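Local coordinates for hemolysins related proteins containing CBS domains (Klebsiella pneumoniae subsp. pneumoniae, PDB 3HF7), which binds AMP between its paired CBS domains, the nucleotide-binding part of a longer, probably membrane-embedded protein whose cellular role is unknown, at residues Val2-Ile7 with Gly114-Glu119; Gln29-Pro34 with Arg59-Lys64; Ile49-Val54 with Lys100-Val105; Leu104-Asp107 with Asp111-Gly114. All blocks are in the same frame, centred on the assembly; numbering follows the deposited sequence.

The four contacts run across a CBS-domain pair. The centre of contact 3 lies about 3 Å from that of the chain, where strands 48-53 and 102-106, from two different sheets, face each other beside AMP. Contacts 1 and 2 lie on opposite sides of the chain's centre, with their own centres about 27 Å apart. Contact 4 is a hairpin in the sheet that also supplies contact 1 with strand 112-117 and contact 3 with strand 102-106. Contact 2 joins the helices next to the other sheet. Contact 1 brings the two ends of the chain together, and the other three contacts form within the sequence it spans, with the nucleotide bound in the middle.

Contact 1: Val2-Ile7 with Gly114-Glu119; sequences VSVNDI and GLVTVE. With AMP (adenosine monophosphate), chain B.
Thr117 OG1 has two partners: it gives a 2.9 Å hydrogen bond to AMP O3' and accepts one from the backbone N of Asp120, although its modelled position is less sure because of a close approach elsewhere. This residue ends strand 112-117 of a CBS domain and acts as N-cap of helix 118-126. The run Gly-Leu-Val-Thr-Val-Glu-Asp from Gly114 to Asp120 agrees with the ribose-binding signature of nucleotide-binding CBS domains, and Asp120 OD2 is indeed hydrogen-bonded to AMP. With OG1 held between the backbone N and carbonyl carbon (chi1 68°), the methyl CG2 of Thr117 rests 3.7 Å from AMP C2'.

Alternation along the strand sends Val116 the other way, to the N-terminal turn of the chain. Its CG2 branch, anti to the backbone N, does the touching: it meets the end of Ile7, at CD1, and 4.1 Å away it meets Val4 CG2, whose side chain crosses it at about a right angle. Ile121 touches both Ile7 and Val116. Thr117 and Val116 thus put nucleotide on one side of the strand and a small apolar cluster on the other.

The short helix 4-7 that carries Val4 and Ile7 is weakly bonded, and a capping box starts it. Asn5 N donates to Ser3 OG at 3.0 Å, while Asn5 OD1 accepts from the backbone of Gly85. In the other bond of the box, Ser3 N points almost straight (172°) at Asp6 OD2, 2.7 Å away and met nearly end-on to its C-O bond.

Contact 2: Gln29-Pro34 with Arg59-Lys64; sequences QLTHSP and RLMTEK
Met61 reaches from the last turn of helix 54-61 to Leu30 and Thr31 at the end of helix 23-31, and every contact between the two segments is apolar. They join the two helices of the half of the CBS pair that holds the three-stranded sheet; Pro34, just past helix 23-31, touches AMP. The thioether sulfur SD of Met61 lies 3.8 Å from Leu30 CD2, the two side chains sliding past each other in opposite directions. A bend about the CG-SD bond (chi3 70°) turns the terminal methyl CE to Thr31 CG2, 3.3 Å away, with the two side chains roughly perpendicular. Leu30 also packs on Ala57 and on Ile17 and Ile38 of the sheet, so helix 23-31 is packed between helix 54-61 and that sheet through Leu30.

Between the two segments there is no hydrogen bond. Thr31 turns its methyl to Met61 and hydrogen-bonds OG1 back to the Arg28 carbonyl in its own helix, whereas Tyr58, one residue before 59-64, bonds through OH to Leu30 O and links the two helices. Thr62 OG1 donates to Arg59 O at 2.6 Å. Arg59 NH1 and Glu63 OE2 form a salt bridge of 3.1 Å, but the oxygen lies well off the guanidinium plane and no N-H is aimed at it.

Between the segments themselves, then, apolar burial and dispersion probably carry the contact, with no directional bond to fix its geometry.

Contact 3: Ile49-Val54 with Lys100-Val105; sequences ISMLRV and KKVGLV
This is a buried, purely apolar contact between two sheets, formed where strand 48-53 of one faces strand 102-106 of the other near the middle of the chain. Met51 makes all of it from its side. The terminal methyl CE approaches Val102 CG1 to 3.9 Å and Leu104 CG to 4.0 Å, and it is also 4.1 Å from Leu104 CD2, so the methyl bridges two side chains on the same face of their strand, with Gly103 between them. CG of Met51 starts anti to the backbone N (chi1 -172°), out across the gap; bends at chi2 and chi3 then lay the thioether over, so that the side chain crosses Val102 at about a right angle and Leu104 at a slant. The Val102 branch that meets it is CG1, itself anti to the backbone N.

Two sheets facing each other with AMP between them is the architecture of a CBS pair, or Bateman module, and Met51 lies beside the nucleotide site: its side chain comes within about 5 Å of AMP and touches Arg37, an AMP-binding residue. Beside Val102 and Leu104, Leu115 of the neighbouring strand continues the apolar layer.

Strand 48-53 is irregular before Met51, since Ile49 and Ser50 both face Leu40 in a classic beta bulge.

Contact 4: Leu104-Asp107 with Asp111-Gly114; sequences LVVD and DIQG
Gln113 meets Val105 with its CB, 3.9 Å from Val105 CG1, across the CBS-domain beta hairpin of strands 102-106 and 112-117, the latter leading to AMP-contacting Thr117. The hairpin carries a classic beta bulge, Gln113 and Gly114 both facing Val105. From CB the chain continues past the carbonyl of Val105, where CG lies 4.1 Å from Val105 O, and then folds back at chi2 (-63°). That bend places CD near the carboxylate of Asp107 and brings NE2 to Asp111 O, a 2.8 Å hydrogen bond within the 111-114 segment, almost straight at 177°. The acceptor lies in the plane of the Gln113 amide, yet the amide nitrogen stands above the Asp111 carbonyl plane.

From the opposite face of that plane Asp107 N reaches the same oxygen, also at 2.8 Å, so Asp111 O is gripped by two N-H groups at the turn end of the hairpin. Nearby the Asp107 and Asp111 side chains run side by side, with their carboxylate planes 68° apart; Asp107 OD2 is taken up by Tyr109 N in the intervening loop.

Farther along, Val105 is bonded through both its backbone polar atoms: Gln113 N donates to Val105 O at 2.7 Å, and Val105 N donates to Gly114 O at 2.8 Å. On the face opposite Val105, Val106 CG2 packs on Ile112 CG1 at 4.1 Å, and the end of the same isoleucine, CD1, lies 4.0 Å from Leu104 CD1.

Contact 1: Val2-Ile7 with Gly114-Glu119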
# COMPACT_ATOMS: atom_id res chain seq x y z
N VAL A 2 8.95 -2.21 -21.43
CA VAL A 2 7.90 -2.54 -20.46
C VAL A 2 8.00 -1.61 -19.24
O VAL A 2 9.10 -1.34 -18.75
CB VAL A 2 7.91 -4.05 -20.03
CG1 VAL A 2 6.60 -4.41 -19.27
CG2 VAL A 2 8.07 -4.98 -21.26
N SER A 3 6.85 -1.11 -18.78
CA SER A 3 6.82 -0.08 -17.74
C SER A 3 5.98 -0.50 -16.54
O SER A 3 5.22 -1.47 -16.58
CB SER A 3 6.26 1.23 -18.29
OG SER A 3 4.85 1.32 -18.07
N VAL A 4 6.12 0.28 -15.47
CA VAL A 4 5.37 0.07 -14.26
C VAL A 4 3.86 -0.11 -14.54
O VAL A 4 3.19 -0.91 -13.88
CB VAL A 4 5.66 1.22 -13.26
CG1 VAL A 4 4.41 1.98 -12.87
CG2 VAL A 4 6.39 0.69 -12.05
N ASN A 5 3.37 0.61 -15.55
CA ASN A 5 1.95 0.60 -15.91
C ASN A 5 1.47 -0.80 -16.27
O ASN A 5 0.31 -1.14 -16.05
CB ASN A 5 1.67 1.56 -17.07
CG ASN A 5 2.12 2.99 -16.79
OD1 ASN A 5 2.39 3.38 -15.65
ND2 ASN A 5 2.19 3.79 -17.86
N ASP A 6 2.38 -1.60 -16.81
CA ASP A 6 2.03 -2.92 -17.31
C ASP A 6 1.78 -3.96 -16.22
O ASP A 6 1.05 -4.93 -16.45
CB ASP A 6 3.08 -3.39 -18.30
CG ASP A 6 3.25 -2.41 -19.43
OD1 ASP A 6 2.22 -2.13 -20.10
OD2 ASP A 6 4.37 -1.90 -19.63
N ILE A 7 2.35 -3.74 -15.04
CA ILE A 7 2.33 -4.76 -13.98
C ILE A 7 1.67 -4.36 -12.66
O ILE A 7 1.38 -5.22 -11.83
CB ILE A 7 3.73 -5.35 -13.72
CG1 ILE A 7 4.78 -4.25 -13.55
CG2 ILE A 7 4.14 -6.24 -14.88
CD1 ILE A 7 5.21 -4.04 -12.17
N GLY A 114 -2.37 2.73 -9.59
CA GLY A 114 -2.28 1.35 -9.15
C GLY A 114 -1.28 1.08 -8.05
O GLY A 114 -0.70 1.99 -7.45
N LEU A 115 -1.07 -0.21 -7.81
CA LEU A 115 -0.14 -0.66 -6.78
C LEU A 115 0.94 -1.51 -7.47
O LEU A 115 0.64 -2.34 -8.32
CB LEU A 115 -0.92 -1.47 -5.75
CG LEU A 115 -0.37 -2.16 -4.51
CD1 LEU A 115 1.03 -2.69 -4.68
CD2 LEU A 115 -0.44 -1.21 -3.33
N VAL A 116 2.20 -1.29 -7.09
CA VAL A 116 3.30 -2.09 -7.63
C VAL A 116 4.24 -2.58 -6.51
O VAL A 116 4.35 -1.93 -5.46
CB VAL A 116 4.08 -1.28 -8.71
CG1 VAL A 116 4.87 -0.13 -8.09
CG2 VAL A 116 4.99 -2.20 -9.51
N THR A 117 4.86 -3.74 -6.72
CA THR A 117 5.75 -4.31 -5.72
C THR A 117 7.01 -4.85 -6.38
O THR A 117 6.98 -5.27 -7.54
CB THR A 117 5.11 -5.48 -4.94
OG1 THR A 117 4.93 -6.60 -5.83
CG2 THR A 117 3.77 -5.08 -4.32
N VAL A 118 8.10 -4.89 -5.61
CA VAL A 118 9.35 -5.45 -6.12
C VAL A 118 9.17 -6.91 -6.51
O VAL A 118 9.64 -7.31 -7.57
CB VAL A 118 10.49 -5.36 -5.12
CG1 VAL A 118 11.76 -4.98 -5.85
CG2 VAL A 118 10.17 -4.33 -4.06
N GLU A 119 8.50 -7.70 -5.66
CA GLU A 119 8.16 -9.06 -6.04
C GLU A 119 7.65 -8.99 -7.48
O GLU A 119 8.18 -9.68 -8.36
CB GLU A 119 7.12 -9.67 -5.11
P AMP B . 0.84 -10.33 -0.43
O1P AMP B . -0.57 -10.85 -0.66
O2P AMP B . 0.94 -9.09 0.43
O3P AMP B . 1.88 -11.36 -0.09
O5' AMP B . 1.33 -9.84 -1.90
C5' AMP B . 1.01 -10.57 -3.10
C4' AMP B . 0.78 -9.63 -4.28
O4' AMP B . -0.54 -9.10 -4.26
C3' AMP B . 1.72 -8.42 -4.30
O3' AMP B . 2.93 -8.63 -5.07
C2' AMP B . 0.88 -7.32 -4.92
O2' AMP B . 1.05 -7.29 -6.32
C1' AMP B . -0.56 -7.71 -4.63
N9 AMP B . -0.99 -6.82 -3.52
C8 AMP B . -0.26 -6.62 -2.41
N7 AMP B . -0.87 -5.75 -1.58
C5 AMP B . -2.01 -5.36 -2.15
C6 AMP B . -3.09 -4.43 -1.78
N6 AMP B . -3.05 -3.77 -0.59
N1 AMP B . -4.11 -4.29 -2.65
C2 AMP B . -4.15 -4.96 -3.84
N3 AMP B . -3.18 -5.80 -4.24
C4 AMP B . -2.09 -6.05 -3.45

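Contact 2: Gln29-Pro34 with Arg59-Lys64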
# COMPACT_ATOMS: atom_id res chain seq x y z
N GLN A 29 -12.21 -5.31 8.85
CA GLN A 29 -11.52 -5.27 7.55
C GLN A 29 -10.04 -5.61 7.68
O GLN A 29 -9.47 -6.31 6.85
CB GLN A 29 -11.65 -3.89 6.92
CG GLN A 29 -12.99 -3.63 6.26
CD GLN A 29 -13.10 -2.20 5.78
OE1 GLN A 29 -12.42 -1.80 4.83
NE2 GLN A 29 -13.94 -1.42 6.45
N LEU A 30 -9.43 -5.08 8.73
CA LEU A 30 -8.03 -5.29 9.01
C LEU A 30 -7.75 -6.77 9.19
O LEU A 30 -6.91 -7.34 8.51
CB LEU A 30 -7.67 -4.52 10.26
CG LEU A 30 -6.20 -4.44 10.64
CD1 LEU A 30 -5.49 -3.65 9.59
CD2 LEU A 30 -6.10 -3.78 11.98
N THR A 31 -8.49 -7.41 10.08
CA THR A 31 -8.31 -8.84 10.35
C THR A 31 -8.61 -9.74 9.14
O THR A 31 -8.15 -10.87 9.10
CB THR A 31 -9.15 -9.29 11.56
OG1 THR A 31 -10.54 -9.09 11.29
CG2 THR A 31 -8.77 -8.50 12.80
N HIS A 32 -9.39 -9.23 8.18
CA HIS A 32 -9.76 -9.97 6.96
C HIS A 32 -8.92 -9.58 5.75
O HIS A 32 -9.25 -9.97 4.62
CB HIS A 32 -11.25 -9.75 6.63
CG HIS A 32 -12.19 -10.51 7.52
ND1 HIS A 32 -12.31 -10.24 8.87
CD2 HIS A 32 -13.05 -11.52 7.26
CE1 HIS A 32 -13.20 -11.06 9.40
NE2 HIS A 32 -13.66 -11.85 8.44
N SER A 33 -7.85 -8.82 5.99
CA SER A 33 -6.98 -8.33 4.91
C SER A 33 -6.40 -9.48 4.09
O SER A 33 -5.73 -10.36 4.65
CB SER A 33 -5.86 -7.47 5.49
OG SER A 33 -4.89 -7.15 4.50
N PRO A 34 -6.65 -9.50 2.77
CA PRO A 34 -6.10 -10.57 1.95
C PRO A 34 -4.62 -10.39 1.60
O PRO A 34 -4.06 -11.22 0.90
CB PRO A 34 -6.96 -10.53 0.69
CG PRO A 34 -7.41 -9.12 0.59
CD PRO A 34 -7.60 -8.66 2.01
N ARG A 59 -0.01 -7.88 15.38
CA ARG A 59 0.91 -7.98 16.48
C ARG A 59 0.48 -7.02 17.57
O ARG A 59 0.37 -7.41 18.73
CB ARG A 59 2.34 -7.68 16.00
CG ARG A 59 3.40 -7.98 17.02
CD ARG A 59 4.69 -7.27 16.69
NE ARG A 59 5.21 -6.58 17.88
CZ ARG A 59 5.10 -5.26 18.11
NH1 ARG A 59 5.61 -4.74 19.23
NH2 ARG A 59 4.50 -4.47 17.23
N LEU A 60 0.20 -5.77 17.21
CA LEU A 60 -0.15 -4.76 18.21
C LEU A 60 -1.48 -5.09 18.90
O LEU A 60 -1.65 -4.86 20.11
CB LEU A 60 -0.20 -3.39 17.57
CG LEU A 60 1.18 -2.93 17.12
CD1 LEU A 60 1.10 -1.81 16.12
CD2 LEU A 60 2.02 -2.53 18.33
N MET A 61 -2.39 -5.65 18.10
CA MET A 61 -3.71 -6.04 18.55
C MET A 61 -3.64 -7.09 19.65
O MET A 61 -4.47 -7.09 20.56
CB MET A 61 -4.55 -6.56 17.38
CG MET A 61 -5.21 -5.48 16.57
SD MET A 61 -5.79 -6.05 14.95
CE MET A 61 -7.18 -7.09 15.37
N THR A 62 -2.65 -7.99 19.57
CA THR A 62 -2.50 -9.07 20.54
C THR A 62 -1.99 -8.59 21.91
O THR A 62 -2.07 -9.33 22.88
CB THR A 62 -1.54 -10.18 20.05
OG1 THR A 62 -0.24 -9.63 19.86
CG2 THR A 62 -2.01 -10.79 18.75
N GLU A 63 -1.48 -7.36 21.98
CA GLU A 63 -0.85 -6.87 23.21
C GLU A 63 -1.82 -6.47 24.31
O GLU A 63 -3.03 -6.42 24.08
CB GLU A 63 0.06 -5.69 22.91
CG GLU A 63 1.36 -6.09 22.29
CD GLU A 63 2.16 -4.88 21.87
OE1 GLU A 63 1.78 -3.75 22.28
OE2 GLU A 63 3.16 -5.05 21.14
N LYS A 64 -1.27 -6.17 25.49
CA LYS A 64 -2.06 -5.82 26.68
C LYS A 64 -2.94 -4.57 26.51
O LYS A 64 -4.13 -4.62 26.82
CB LYS A 64 -1.15 -5.68 27.92

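Contact 3: Ile49-Val54 with Lys100-Val105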
# COMPACT_ATOMS: atom_id res chain seq x y z
N ILE A 49 -3.52 7.92 2.89
CA ILE A 49 -2.80 8.47 4.03
C ILE A 49 -1.50 7.73 4.35
O ILE A 49 -0.45 8.35 4.51
CB ILE A 49 -3.70 8.50 5.27
CG1 ILE A 49 -4.97 9.28 4.95
CG2 ILE A 49 -2.93 9.08 6.46
CD1 ILE A 49 -5.51 10.07 6.10
N SER A 50 -1.58 6.40 4.44
CA SER A 50 -0.42 5.61 4.80
C SER A 50 -0.55 4.17 4.34
O SER A 50 -1.62 3.73 3.91
CB SER A 50 -0.22 5.67 6.31
OG SER A 50 -1.46 5.47 6.97
N MET A 51 0.56 3.44 4.42
CA MET A 51 0.58 2.03 4.08
C MET A 51 0.82 1.26 5.37
O MET A 51 1.77 1.56 6.10
CB MET A 51 1.66 1.76 3.03
CG MET A 51 1.65 0.37 2.47
SD MET A 51 0.33 0.06 1.28
CE MET A 51 0.79 1.23 -0.02
N LEU A 52 -0.05 0.30 5.67
CA LEU A 52 -0.05 -0.35 6.98
C LEU A 52 0.35 -1.78 6.80
O LEU A 52 -0.27 -2.50 6.00
CB LEU A 52 -1.45 -0.26 7.60
CG LEU A 52 -1.78 -0.49 9.09
CD1 LEU A 52 -2.47 -1.82 9.33
CD2 LEU A 52 -0.59 -0.31 10.04
N ARG A 53 1.39 -2.20 7.52
CA ARG A 53 1.79 -3.59 7.49
C ARG A 53 0.83 -4.31 8.38
O ARG A 53 0.81 -4.09 9.59
CB ARG A 53 3.23 -3.77 7.93
CG ARG A 53 4.18 -3.17 6.94
CD ARG A 53 5.59 -3.14 7.44
NE ARG A 53 5.82 -2.00 8.30
CZ ARG A 53 5.99 -2.09 9.62
NH1 ARG A 53 5.96 -3.28 10.22
NH2 ARG A 53 6.21 -0.99 10.35
N VAL A 54 0.00 -5.14 7.77
CA VAL A 54 -1.04 -5.88 8.49
C VAL A 54 -0.46 -6.68 9.67
O VAL A 54 -0.96 -6.57 10.81
CB VAL A 54 -1.83 -6.78 7.51
CG1 VAL A 54 -2.93 -7.50 8.21
CG2 VAL A 54 -2.44 -5.94 6.42
N LYS A 100 12.33 -0.32 0.25
CA LYS A 100 10.86 -0.33 0.35
C LYS A 100 10.39 -1.46 -0.55
O LYS A 100 11.16 -1.92 -1.40
CB LYS A 100 10.26 1.01 -0.09
N LYS A 101 9.15 -1.93 -0.38
CA LYS A 101 8.72 -3.14 -1.05
C LYS A 101 7.42 -2.97 -1.80
O LYS A 101 6.98 -3.87 -2.53
CB LYS A 101 8.62 -4.30 -0.05
N VAL A 102 6.79 -1.81 -1.61
CA VAL A 102 5.48 -1.51 -2.18
C VAL A 102 5.36 -0.02 -2.50
O VAL A 102 5.85 0.84 -1.77
CB VAL A 102 4.33 -1.94 -1.25
CG1 VAL A 102 3.00 -1.46 -1.79
CG2 VAL A 102 4.29 -3.44 -1.12
N GLY A 103 4.72 0.28 -3.62
CA GLY A 103 4.56 1.65 -4.03
C GLY A 103 3.19 1.86 -4.60
O GLY A 103 2.57 0.93 -5.12
N LEU A 104 2.72 3.09 -4.49
CA LEU A 104 1.50 3.50 -5.15
C LEU A 104 1.90 4.26 -6.39
O LEU A 104 2.70 5.21 -6.30
CB LEU A 104 0.63 4.35 -4.23
CG LEU A 104 -0.10 3.53 -3.16
CD1 LEU A 104 -1.20 4.38 -2.54
CD2 LEU A 104 -0.68 2.24 -3.73
N VAL A 105 1.37 3.81 -7.53
CA VAL A 105 1.64 4.46 -8.81
C VAL A 105 0.75 5.67 -8.99
O VAL A 105 -0.47 5.59 -8.87
CB VAL A 105 1.46 3.52 -10.02
CG1 VAL A 105 1.56 4.32 -11.34
CG2 VAL A 105 2.50 2.42 -9.98

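Contact 4: Leu104-Asp107 with Asp111-Gly114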
# COMPACT_ATOMS: atom_id res chain seq x y z
N LEU A 104 2.72 3.09 -4.49
CA LEU A 104 1.50 3.50 -5.15
C LEU A 104 1.90 4.26 -6.39
O LEU A 104 2.70 5.21 -6.30
CB LEU A 104 0.63 4.35 -4.23
CG LEU A 104 -0.10 3.53 -3.16
CD1 LEU A 104 -1.20 4.38 -2.54
CD2 LEU A 104 -0.68 2.24 -3.73
N VAL A 105 1.37 3.81 -7.53
CA VAL A 105 1.64 4.46 -8.81
C VAL A 105 0.75 5.67 -8.99
O VAL A 105 -0.47 5.59 -8.87
CB VAL A 105 1.46 3.52 -10.02
CG1 VAL A 105 1.56 4.32 -11.34
CG2 VAL A 105 2.50 2.42 -9.98
N VAL A 106 1.39 6.79 -9.29
CA VAL A 106 0.70 8.05 -9.27
C VAL A 106 0.93 8.92 -10.52
O VAL A 106 2.01 8.95 -11.11
CB VAL A 106 1.00 8.81 -7.95
CG1 VAL A 106 2.04 9.89 -8.16
CG2 VAL A 106 -0.27 9.37 -7.38
N ASP A 107 -0.14 9.58 -10.88
CA ASP A 107 -0.24 10.57 -11.93
C ASP A 107 0.63 11.76 -11.69
O ASP A 107 1.16 11.93 -10.60
CB ASP A 107 -1.63 11.12 -11.80
CG ASP A 107 -2.28 11.30 -13.07
OD1 ASP A 107 -2.13 10.41 -13.93
OD2 ASP A 107 -2.96 12.34 -13.22
N ASP A 111 -2.85 11.51 -8.99
CA ASP A 111 -3.91 10.54 -9.11
C ASP A 111 -3.39 9.09 -9.15
O ASP A 111 -2.71 8.67 -10.11
CB ASP A 111 -4.69 10.83 -10.38
CG ASP A 111 -6.13 10.56 -10.21
OD1 ASP A 111 -6.79 11.36 -9.51
OD2 ASP A 111 -6.60 9.54 -10.75
N ILE A 112 -3.74 8.33 -8.11
CA ILE A 112 -3.30 6.96 -7.97
C ILE A 112 -3.86 6.12 -9.08
O ILE A 112 -5.07 6.09 -9.28
CB ILE A 112 -3.71 6.38 -6.63
CG1 ILE A 112 -3.19 7.27 -5.49
CG2 ILE A 112 -3.15 4.98 -6.46
CD1 ILE A 112 -3.78 6.94 -4.13
N GLN A 113 -2.95 5.45 -9.80
CA GLN A 113 -3.29 4.55 -10.93
C GLN A 113 -3.28 3.08 -10.50
O GLN A 113 -4.07 2.27 -11.01
CB GLN A 113 -2.28 4.70 -12.08
CG GLN A 113 -2.09 6.10 -12.57
CD GLN A 113 -3.37 6.67 -13.15
OE1 GLN A 113 -3.87 6.19 -14.17
NE2 GLN A 113 -3.90 7.70 -12.50
N GLY A 114 -2.37 2.73 -9.59
CA GLY A 114 -2.28 1.35 -9.15
C GLY A 114 -1.28 1.08 -8.05
O GLY A 114 -0.70 1.99 -7.45